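Local coordinates for TqaA (Penicillium aethiopicum, PDB 5DLK), which probably closes and releases a peptide by macrocyclization through this mutant terminal condensation-like (CT) domain, one part of a large fungal nonribosomal peptide synthetase, at residues 204-215 with 315-326; 59-67 with 415-423. All coordinates share one frame; numbering follows the deposited sequence. Where two conformers were deposited one is given.

Contact 1 of 2, residues 204-215 with 315-326; sequences PTSDFAHYLYHR and LPMDNIESLLGC
In the condensation fold of this domain, the long loop between strands 303-310 and 329-336, probably its floor loop, wraps the start of helix 208-218, running beside S206, F208, Y211 and H214. The CB of M317 lies over one face of the H214 imidazole, a CH-pi contact 3.8 Å from the ring centroid. A bend at the end of the methionine chain (chi3 62°) brings its CE back to 3.5 Å from H214 CB. The same methyl reaches Y211 CD1, also at 3.5 Å, and I320 CD1 meets the edge of that phenol ring, 3.6 Å from CD1. L315 CD1 rests on R215 CG. With CG of Y211 anti to its N (chi1 178°), the ring extends into the loop, and its OH bonds to the backbone of G312.

At the helix start D207 is the N-cap, its OD1 accepting from H210 N while OD2 bonds to S96 OG. Just before it, N319 ND2 donates to S206 OG at 3.1 Å, tilted a little from the amide plane. L323 CD1 sits at the edge of the F208 ring, and G325 passes so close to F208 CD1 that any side chain there would collide with it. One water links F208 N to L324 O, 3.1 and 2.8 Å away.

A glycine in place of H214 would probably strip M317 CB and CE of the surface they rest on and open a gap beside P316. Gripped mainly by apolar and methionine-aromatic contacts, with polar bonds nearer the helix start, the loop is held close to N311, a phosphopantetheine-binding residue.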
# COMPACT_ATOMS: atom_id res chain seq x y z
N PRO A 204 -17.39 7.74 15.34
CA PRO A 204 -17.08 6.31 15.24
C PRO A 204 -16.65 5.94 13.81
O PRO A 204 -16.96 6.65 12.86
CB PRO A 204 -18.40 5.62 15.64
CG PRO A 204 -19.44 6.71 15.64
CD PRO A 204 -18.72 7.98 15.93
N THR A 205 -15.92 4.84 13.69
CA THR A 205 -15.38 4.42 12.41
C THR A 205 -15.47 2.91 12.29
O THR A 205 -15.73 2.22 13.28
CB THR A 205 -13.91 4.87 12.25
OG1 THR A 205 -13.45 4.60 10.91
CG2 THR A 205 -13.03 4.14 13.25
N SER A 206 -15.25 2.39 11.08
CA SER A 206 -15.19 0.94 10.89
C SER A 206 -13.74 0.50 10.92
O SER A 206 -12.84 1.32 10.84
CB SER A 206 -15.85 0.54 9.58
OG SER A 206 -17.18 0.99 9.55
N ASP A 207 -13.51 -0.80 11.07
CA ASP A 207 -12.13 -1.27 10.98
C ASP A 207 -11.92 -2.13 9.75
O ASP A 207 -12.84 -2.34 8.96
CB ASP A 207 -11.71 -2.02 12.24
CG ASP A 207 -12.60 -3.19 12.58
OD1 ASP A 207 -13.42 -3.60 11.74
OD2 ASP A 207 -12.46 -3.72 13.71
N PHE A 208 -10.69 -2.61 9.59
CA PHE A 208 -10.34 -3.39 8.42
C PHE A 208 -11.10 -4.71 8.40
O PHE A 208 -11.51 -5.18 7.34
CB PHE A 208 -8.83 -3.61 8.38
CG PHE A 208 -8.36 -4.29 7.13
CD1 PHE A 208 -8.51 -3.67 5.90
CD2 PHE A 208 -7.79 -5.55 7.20
CE1 PHE A 208 -8.10 -4.30 4.74
CE2 PHE A 208 -7.36 -6.19 6.05
CZ PHE A 208 -7.52 -5.57 4.82
N ALA A 209 -11.31 -5.33 9.56
CA ALA A 209 -12.08 -6.57 9.59
C ALA A 209 -13.46 -6.38 8.96
O ALA A 209 -13.95 -7.27 8.26
CB ALA A 209 -12.21 -7.09 11.03
N HIS A 210 -14.08 -5.22 9.16
CA HIS A 210 -15.42 -4.96 8.62
C HIS A 210 -15.41 -4.80 7.09
O HIS A 210 -16.40 -5.07 6.42
CB HIS A 210 -16.02 -3.73 9.27
CG HIS A 210 -16.16 -3.86 10.76
ND1 HIS A 210 -16.05 -2.78 11.61
CD2 HIS A 210 -16.38 -4.94 11.54
CE1 HIS A 210 -16.21 -3.20 12.86
NE2 HIS A 210 -16.40 -4.51 12.84
N TYR A 211 -14.29 -4.35 6.55
CA TYR A 211 -14.09 -4.35 5.11
C TYR A 211 -14.09 -5.78 4.59
O TYR A 211 -14.76 -6.09 3.59
CB TYR A 211 -12.77 -3.65 4.79
CG TYR A 211 -12.40 -3.62 3.32
CD1 TYR A 211 -12.93 -2.66 2.47
CD2 TYR A 211 -11.48 -4.53 2.80
CE1 TYR A 211 -12.56 -2.61 1.13
CE2 TYR A 211 -11.13 -4.50 1.47
CZ TYR A 211 -11.67 -3.53 0.64
OH TYR A 211 -11.31 -3.49 -0.69
N LEU A 212 -13.37 -6.65 5.28
CA LEU A 212 -13.27 -8.05 4.89
C LEU A 212 -14.63 -8.76 4.97
O LEU A 212 -15.00 -9.51 4.06
CB LEU A 212 -12.23 -8.77 5.74
CG LEU A 212 -10.79 -8.27 5.57
CD1 LEU A 212 -9.82 -9.14 6.35
CD2 LEU A 212 -10.42 -8.21 4.09
N TYR A 213 -15.38 -8.53 6.05
CA TYR A 213 -16.73 -9.13 6.15
C TYR A 213 -17.64 -8.64 5.04
O TYR A 213 -18.41 -9.42 4.45
CB TYR A 213 -17.35 -8.84 7.52
CG TYR A 213 -16.72 -9.64 8.64
CD1 TYR A 213 -16.74 -11.03 8.61
CD2 TYR A 213 -16.09 -9.02 9.71
CE1 TYR A 213 -16.15 -11.78 9.63
CE2 TYR A 213 -15.49 -9.75 10.73
CZ TYR A 213 -15.53 -11.13 10.68
OH TYR A 213 -14.94 -11.88 11.68
N HIS A 214 -17.58 -7.34 4.75
CA HIS A 214 -18.39 -6.76 3.69
C HIS A 214 -18.06 -7.34 2.30
O HIS A 214 -18.97 -7.61 1.51
CB HIS A 214 -18.22 -5.25 3.69
CG HIS A 214 -19.26 -4.53 2.88
ND1 HIS A 214 -19.21 -4.46 1.50
CD2 HIS A 214 -20.38 -3.87 3.25
CE1 HIS A 214 -20.25 -3.78 1.06
NE2 HIS A 214 -20.97 -3.41 2.10
N ARG A 215 -16.77 -7.54 2.00
CA ARG A 215 -16.39 -8.23 0.76
C ARG A 215 -17.06 -9.60 0.63
O ARG A 215 -17.55 -9.96 -0.45
CB ARG A 215 -14.87 -8.43 0.67
CG ARG A 215 -14.07 -7.19 0.40
CD ARG A 215 -12.73 -7.57 -0.25
NE ARG A 215 -12.04 -8.62 0.50
CZ ARG A 215 -10.92 -9.20 0.09
NH1 ARG A 215 -10.36 -8.85 -1.06
NH2 ARG A 215 -10.35 -10.14 0.84
N LEU A 315 -16.11 -0.07 -2.71
CA LEU A 315 -17.18 -0.85 -2.08
C LEU A 315 -18.15 0.05 -1.31
O LEU A 315 -17.74 0.91 -0.54
CB LEU A 315 -16.60 -1.88 -1.11
CG LEU A 315 -16.25 -3.27 -1.63
CD1 LEU A 315 -15.76 -4.11 -0.46
CD2 LEU A 315 -17.45 -3.92 -2.28
N PRO A 316 -19.46 -0.16 -1.51
CA PRO A 316 -20.39 0.64 -0.71
C PRO A 316 -20.46 0.15 0.73
O PRO A 316 -21.10 -0.86 1.01
CB PRO A 316 -21.73 0.45 -1.44
CG PRO A 316 -21.60 -0.90 -2.07
CD PRO A 316 -20.15 -1.06 -2.45
N MET A 317 -19.80 0.85 1.63
CA MET A 317 -19.88 0.51 3.05
C MET A 317 -19.58 1.76 3.85
O MET A 317 -18.89 2.66 3.37
CB MET A 317 -18.90 -0.63 3.39
CG MET A 317 -17.49 -0.22 3.82
SD MET A 317 -16.46 -1.67 4.19
CE MET A 317 -16.45 -2.47 2.60
N ASP A 318 -20.15 1.83 5.05
CA ASP A 318 -19.93 2.99 5.91
C ASP A 318 -18.45 3.13 6.23
O ASP A 318 -17.77 2.13 6.50
CB ASP A 318 -20.74 2.87 7.21
CG ASP A 318 -22.24 2.87 6.96
OD1 ASP A 318 -22.68 3.49 5.97
OD2 ASP A 318 -22.97 2.25 7.76
N ASN A 319 -17.97 4.37 6.16
CA ASN A 319 -16.58 4.72 6.49
C ASN A 319 -15.54 4.12 5.56
O ASN A 319 -14.36 4.08 5.90
CB ASN A 319 -16.25 4.30 7.93
CG ASN A 319 -17.22 4.89 8.93
OD1 ASN A 319 -17.64 6.04 8.79
ND2 ASN A 319 -17.59 4.09 9.93
N ILE A 320 -15.96 3.67 4.38
CA ILE A 320 -15.03 3.10 3.41
C ILE A 320 -13.91 4.10 3.09
O ILE A 320 -12.76 3.71 2.86
CB ILE A 320 -15.76 2.64 2.11
CG1 ILE A 320 -14.80 1.90 1.17
CG2 ILE A 320 -16.40 3.82 1.39
CD1 ILE A 320 -14.14 0.70 1.79
N GLU A 321 -14.25 5.38 3.13
CA GLU A 321 -13.33 6.47 2.81
C GLU A 321 -12.26 6.68 3.88
O GLU A 321 -11.22 7.27 3.60
CB GLU A 321 -14.12 7.77 2.62
CG GLU A 321 -15.01 8.18 3.81
CD GLU A 321 -16.36 7.45 3.84
OE1 GLU A 321 -16.73 6.84 2.81
OE2 GLU A 321 -17.05 7.49 4.88
N SER A 322 -12.52 6.21 5.09
CA SER A 322 -11.68 6.58 6.22
C SER A 322 -11.20 5.41 7.10
O SER A 322 -10.36 5.62 7.97
CB SER A 322 -12.42 7.60 7.09
OG SER A 322 -13.60 7.03 7.64
N LEU A 323 -11.71 4.20 6.88
CA LEU A 323 -11.29 3.08 7.73
C LEU A 323 -9.81 2.80 7.49
O LEU A 323 -9.31 2.92 6.36
CB LEU A 323 -12.13 1.83 7.48
CG LEU A 323 -12.07 1.06 6.16
CD1 LEU A 323 -11.04 -0.05 6.21
CD2 LEU A 323 -13.45 0.48 5.84
N LEU A 324 -9.10 2.46 8.57
CA LEU A 324 -7.65 2.31 8.50
C LEU A 324 -7.25 0.87 8.20
O LEU A 324 -7.65 -0.07 8.88
CB LEU A 324 -7.00 2.77 9.81
CG LEU A 324 -5.48 2.79 9.86
CD1 LEU A 324 -4.89 3.80 8.88
CD2 LEU A 324 -5.01 3.07 11.31
N GLY A 325 -6.44 0.71 7.16
CA GLY A 325 -5.98 -0.61 6.79
C GLY A 325 -5.45 -0.59 5.38
O GLY A 325 -5.39 0.46 4.76
N CYS A 326 -5.09 -1.75 4.87
CA CYS A 326 -4.55 -1.86 3.53
C CYS A 326 -5.62 -2.45 2.62
O CYS A 326 -5.74 -3.65 2.52
CB CYS A 326 -3.31 -2.74 3.51
SG CYS A 326 -2.62 -2.91 1.85
O HOH W 1 -10.78 5.67 10.54
O HOH W 2 -9.96 1.31 11.59
O HOH W 3 -8.75 -0.93 11.34

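Contact 2 of 2, residues 59-67 with 415-423; sequences HVFIKRGTF and RFDPLDEVW. With EDO (1,2-ethanediol), chain E.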
# COMPACT_ATOMS: atom_id res chain seq x y z
N HIS A 59 -0.44 -9.89 2.23
CA HIS A 59 0.65 -10.86 2.09
C HIS A 59 1.75 -10.38 1.14
O HIS A 59 2.93 -10.67 1.35
CB HIS A 59 0.09 -12.19 1.60
CG HIS A 59 0.95 -13.37 1.94
ND1 HIS A 59 0.79 -14.60 1.35
CD2 HIS A 59 1.97 -13.50 2.82
CE1 HIS A 59 1.68 -15.45 1.85
NE2 HIS A 59 2.41 -14.80 2.74
N VAL A 60 1.37 -9.68 0.08
CA VAL A 60 2.36 -9.08 -0.82
C VAL A 60 3.34 -8.23 -0.03
O VAL A 60 4.56 -8.36 -0.15
CB VAL A 60 1.70 -8.21 -1.92
CG1 VAL A 60 2.72 -7.25 -2.57
CG2 VAL A 60 1.04 -9.09 -2.96
N PHE A 61 2.79 -7.36 0.81
CA PHE A 61 3.64 -6.45 1.57
C PHE A 61 4.46 -7.18 2.62
O PHE A 61 5.63 -6.86 2.84
CB PHE A 61 2.80 -5.34 2.21
CG PHE A 61 2.34 -4.31 1.23
CD1 PHE A 61 3.26 -3.61 0.46
CD2 PHE A 61 0.98 -4.03 1.06
CE1 PHE A 61 2.85 -2.65 -0.46
CE2 PHE A 61 0.56 -3.07 0.14
CZ PHE A 61 1.51 -2.37 -0.63
N ILE A 62 3.86 -8.16 3.29
CA ILE A 62 4.59 -8.90 4.33
C ILE A 62 5.78 -9.67 3.74
O ILE A 62 6.90 -9.62 4.29
CB ILE A 62 3.64 -9.85 5.11
CG1 ILE A 62 2.68 -8.99 5.93
CG2 ILE A 62 4.44 -10.78 6.00
CD1 ILE A 62 1.50 -9.75 6.53
N LYS A 63 5.56 -10.31 2.60
CA LYS A 63 6.61 -11.09 1.96
C LYS A 63 7.77 -10.22 1.53
O LYS A 63 8.89 -10.71 1.38
CB LYS A 63 6.08 -11.83 0.73
CG LYS A 63 5.28 -13.09 1.00
CD LYS A 63 5.01 -13.77 -0.36
CE LYS A 63 4.12 -14.99 -0.26
NZ LYS A 63 4.68 -16.01 0.69
N ARG A 64 7.50 -8.94 1.30
CA ARG A 64 8.51 -8.00 0.83
C ARG A 64 9.11 -7.17 1.97
O ARG A 64 9.86 -6.20 1.73
CB ARG A 64 7.90 -7.11 -0.25
CG ARG A 64 7.71 -7.89 -1.58
CD ARG A 64 6.67 -7.30 -2.51
NE ARG A 64 6.49 -8.16 -3.68
CZ ARG A 64 5.82 -9.32 -3.69
NH1 ARG A 64 5.26 -9.81 -2.59
NH2 ARG A 64 5.75 -10.02 -4.82
N GLY A 65 8.80 -7.55 3.20
CA GLY A 65 9.40 -6.90 4.36
C GLY A 65 9.05 -5.43 4.44
O GLY A 65 9.88 -4.61 4.87
N THR A 66 7.83 -5.09 4.02
CA THR A 66 7.45 -3.69 3.89
C THR A 66 7.12 -3.14 5.27
O THR A 66 6.15 -3.54 5.90
CB THR A 66 6.25 -3.52 2.94
OG1 THR A 66 6.44 -4.39 1.82
CG2 THR A 66 6.17 -2.08 2.43
N PHE A 67 7.96 -2.22 5.74
CA PHE A 67 7.95 -1.85 7.15
C PHE A 67 8.40 -0.40 7.25
O PHE A 67 9.40 -0.01 6.64
CB PHE A 67 8.88 -2.80 7.91
CG PHE A 67 8.85 -2.66 9.41
CD1 PHE A 67 7.66 -2.73 10.12
CD2 PHE A 67 10.05 -2.55 10.11
CE1 PHE A 67 7.66 -2.64 11.53
CE2 PHE A 67 10.07 -2.46 11.50
CZ PHE A 67 8.87 -2.50 12.21
N ARG A 415 11.46 0.24 4.68
CA ARG A 415 12.01 -0.95 4.04
C ARG A 415 10.97 -1.44 3.03
O ARG A 415 9.77 -1.38 3.29
CB ARG A 415 12.29 -2.06 5.05
CG ARG A 415 13.16 -1.65 6.24
CD ARG A 415 14.45 -1.02 5.78
NE ARG A 415 15.32 -1.95 5.08
CZ ARG A 415 16.51 -1.61 4.58
NH1 ARG A 415 16.95 -0.37 4.74
NH2 ARG A 415 17.25 -2.49 3.93
N PHE A 416 11.46 -1.95 1.90
CA PHE A 416 10.60 -2.54 0.86
C PHE A 416 11.50 -3.27 -0.11
O PHE A 416 12.36 -2.66 -0.72
CB PHE A 416 9.78 -1.47 0.13
CG PHE A 416 8.95 -2.02 -1.01
CD1 PHE A 416 7.89 -2.87 -0.77
CD2 PHE A 416 9.27 -1.70 -2.33
CE1 PHE A 416 7.11 -3.39 -1.82
CE2 PHE A 416 8.49 -2.21 -3.40
CZ PHE A 416 7.42 -3.05 -3.14
N ASP A 417 11.28 -4.57 -0.28
CA ASP A 417 12.15 -5.36 -1.14
C ASP A 417 11.35 -6.25 -2.08
O ASP A 417 10.88 -7.31 -1.68
CB ASP A 417 13.10 -6.21 -0.30
CG ASP A 417 14.06 -5.36 0.49
OD1 ASP A 417 14.97 -4.78 -0.12
OD2 ASP A 417 13.87 -5.27 1.71
N PRO A 418 11.20 -5.82 -3.34
CA PRO A 418 10.46 -6.59 -4.35
C PRO A 418 10.97 -8.01 -4.51
O PRO A 418 12.14 -8.29 -4.22
CB PRO A 418 10.70 -5.80 -5.66
CG PRO A 418 11.02 -4.42 -5.23
CD PRO A 418 11.74 -4.56 -3.88
N LEU A 419 10.12 -8.90 -5.01
CA LEU A 419 10.54 -10.25 -5.34
C LEU A 419 10.94 -10.30 -6.83
O LEU A 419 11.97 -9.74 -7.21
CB LEU A 419 9.43 -11.24 -4.99
CG LEU A 419 8.99 -11.10 -3.52
CD1 LEU A 419 7.91 -12.12 -3.14
CD2 LEU A 419 10.21 -11.20 -2.59
N ASP A 420 10.15 -10.95 -7.68
CA ASP A 420 10.55 -11.04 -9.10
C ASP A 420 9.91 -9.94 -9.96
O ASP A 420 10.29 -9.76 -11.11
CB ASP A 420 10.18 -12.40 -9.68
CG ASP A 420 11.02 -13.53 -9.10
OD1 ASP A 420 12.21 -13.29 -8.78
OD2 ASP A 420 10.48 -14.65 -8.96
N GLU A 421 8.95 -9.20 -9.39
CA GLU A 421 8.22 -8.18 -10.15
C GLU A 421 8.95 -6.83 -10.26
O GLU A 421 9.85 -6.50 -9.47
CB GLU A 421 6.85 -7.95 -9.51
CG GLU A 421 6.88 -7.09 -8.23
CD GLU A 421 7.40 -7.84 -7.01
OE1 GLU A 421 7.46 -9.08 -7.05
OE2 GLU A 421 7.74 -7.17 -6.00
N VAL A 422 8.54 -6.04 -11.25
CA VAL A 422 9.03 -4.68 -11.43
C VAL A 422 7.89 -3.75 -11.03
O VAL A 422 6.75 -3.96 -11.46
CB VAL A 422 9.48 -4.40 -12.88
CG1 VAL A 422 9.79 -2.91 -13.08
CG2 VAL A 422 10.69 -5.26 -13.22
N TRP A 423 8.18 -2.78 -10.17
CA TRP A 423 7.24 -1.72 -9.84
C TRP A 423 7.56 -0.43 -10.55
O TRP A 423 8.73 -0.03 -10.62
CB TRP A 423 7.25 -1.45 -8.31
CG TRP A 423 6.87 -2.61 -7.48
CD1 TRP A 423 7.67 -3.65 -7.10
CD2 TRP A 423 5.58 -2.86 -6.90
NE1 TRP A 423 6.96 -4.53 -6.31
CE2 TRP A 423 5.67 -4.07 -6.19
CE3 TRP A 423 4.36 -2.19 -6.94
CZ2 TRP A 423 4.58 -4.62 -5.50
CZ3 TRP A 423 3.28 -2.72 -6.24
CH2 TRP A 423 3.40 -3.93 -5.54
C1 EDO E . 14.64 -0.43 -0.17
O1 EDO E . 13.27 -0.13 -0.51
C2 EDO E . 14.85 -0.73 1.32
O2 EDO E . 14.26 -2.00 1.70
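R64, at the end of helix 56-63, and E421 form the ionic part of the contact. The arginine grips the carboxylate side-on: NE reaches OE2 of E421 at 2.8 Å in a nearly straight bond (174°), and R64 NH2 reaches E421 OE1 at 3.0 Å. Both oxygens are met from above the carboxylate plane, though they lie near that of the guanidinium. E421 OE2 also accepts from L419 N and from W423 NE1, the latter on its anti lone pair, so three N-H groups converge on OE2, a fourth holds OE1, and together they would probably stabilise the negative charge. R64 NH1 turns back to V60 O, which lies near the guanidinium plane and limits the group's rotation.

Backbone bonds come next. D417 N donates to R64 O at 3.0 Å, and F67 and R415 make an antiparallel hydrogen-bonded pair, with R415 N 2.9 Å from F67 O. Between them T66 CA points a hydrogen at R415 O.

Side-chain packing against flat groups follows. L419 CD1 covers one face of the R64 guanidinium, 3.4 Å from NH2. T66 OG1 lies at the edge of the F416 ring, 3.3 Å from CD1, while bonding to F61 O in the carbonyl plane. F416 CE1 in turn meets the edge of the F61 ring.

A bound ethanediol, probably from the crystallisation liquor, accepts at O2 from F416 N and donates through O1 to F416 O; D417 has its own partner in T265.

G65, with positive phi, is the C-prime residue of a Schellman motif ending the helix. Beyond it the chain enters strand 67-75, beside which strand 407-415 runs as the outermost strand before returning to strand 422-428, a crossover consistent with the latch of condensation domains.

Each contact sets a helix end against a distant segment: contact 1 a loop between two strands of the six-stranded sheet, contact 2 the link from the edge strand of the five-stranded sheet to the six-stranded one. Contact 1 has no strand pairing, and its grip is mostly apolar and sulfur-aromatic, with bridging waters near the helix start. Contact 2, nearer the centre of the chain, relies on a buried carboxylate, an arginine and paired backbones. Each mixes buried with exposed residues, so neither is wholly core. Their centres are 24 Å apart, yet they touch where C326 SG of 315-326 packs 3.6 Å from F61 CE2 of 59-67, a ring that also stacks on H178.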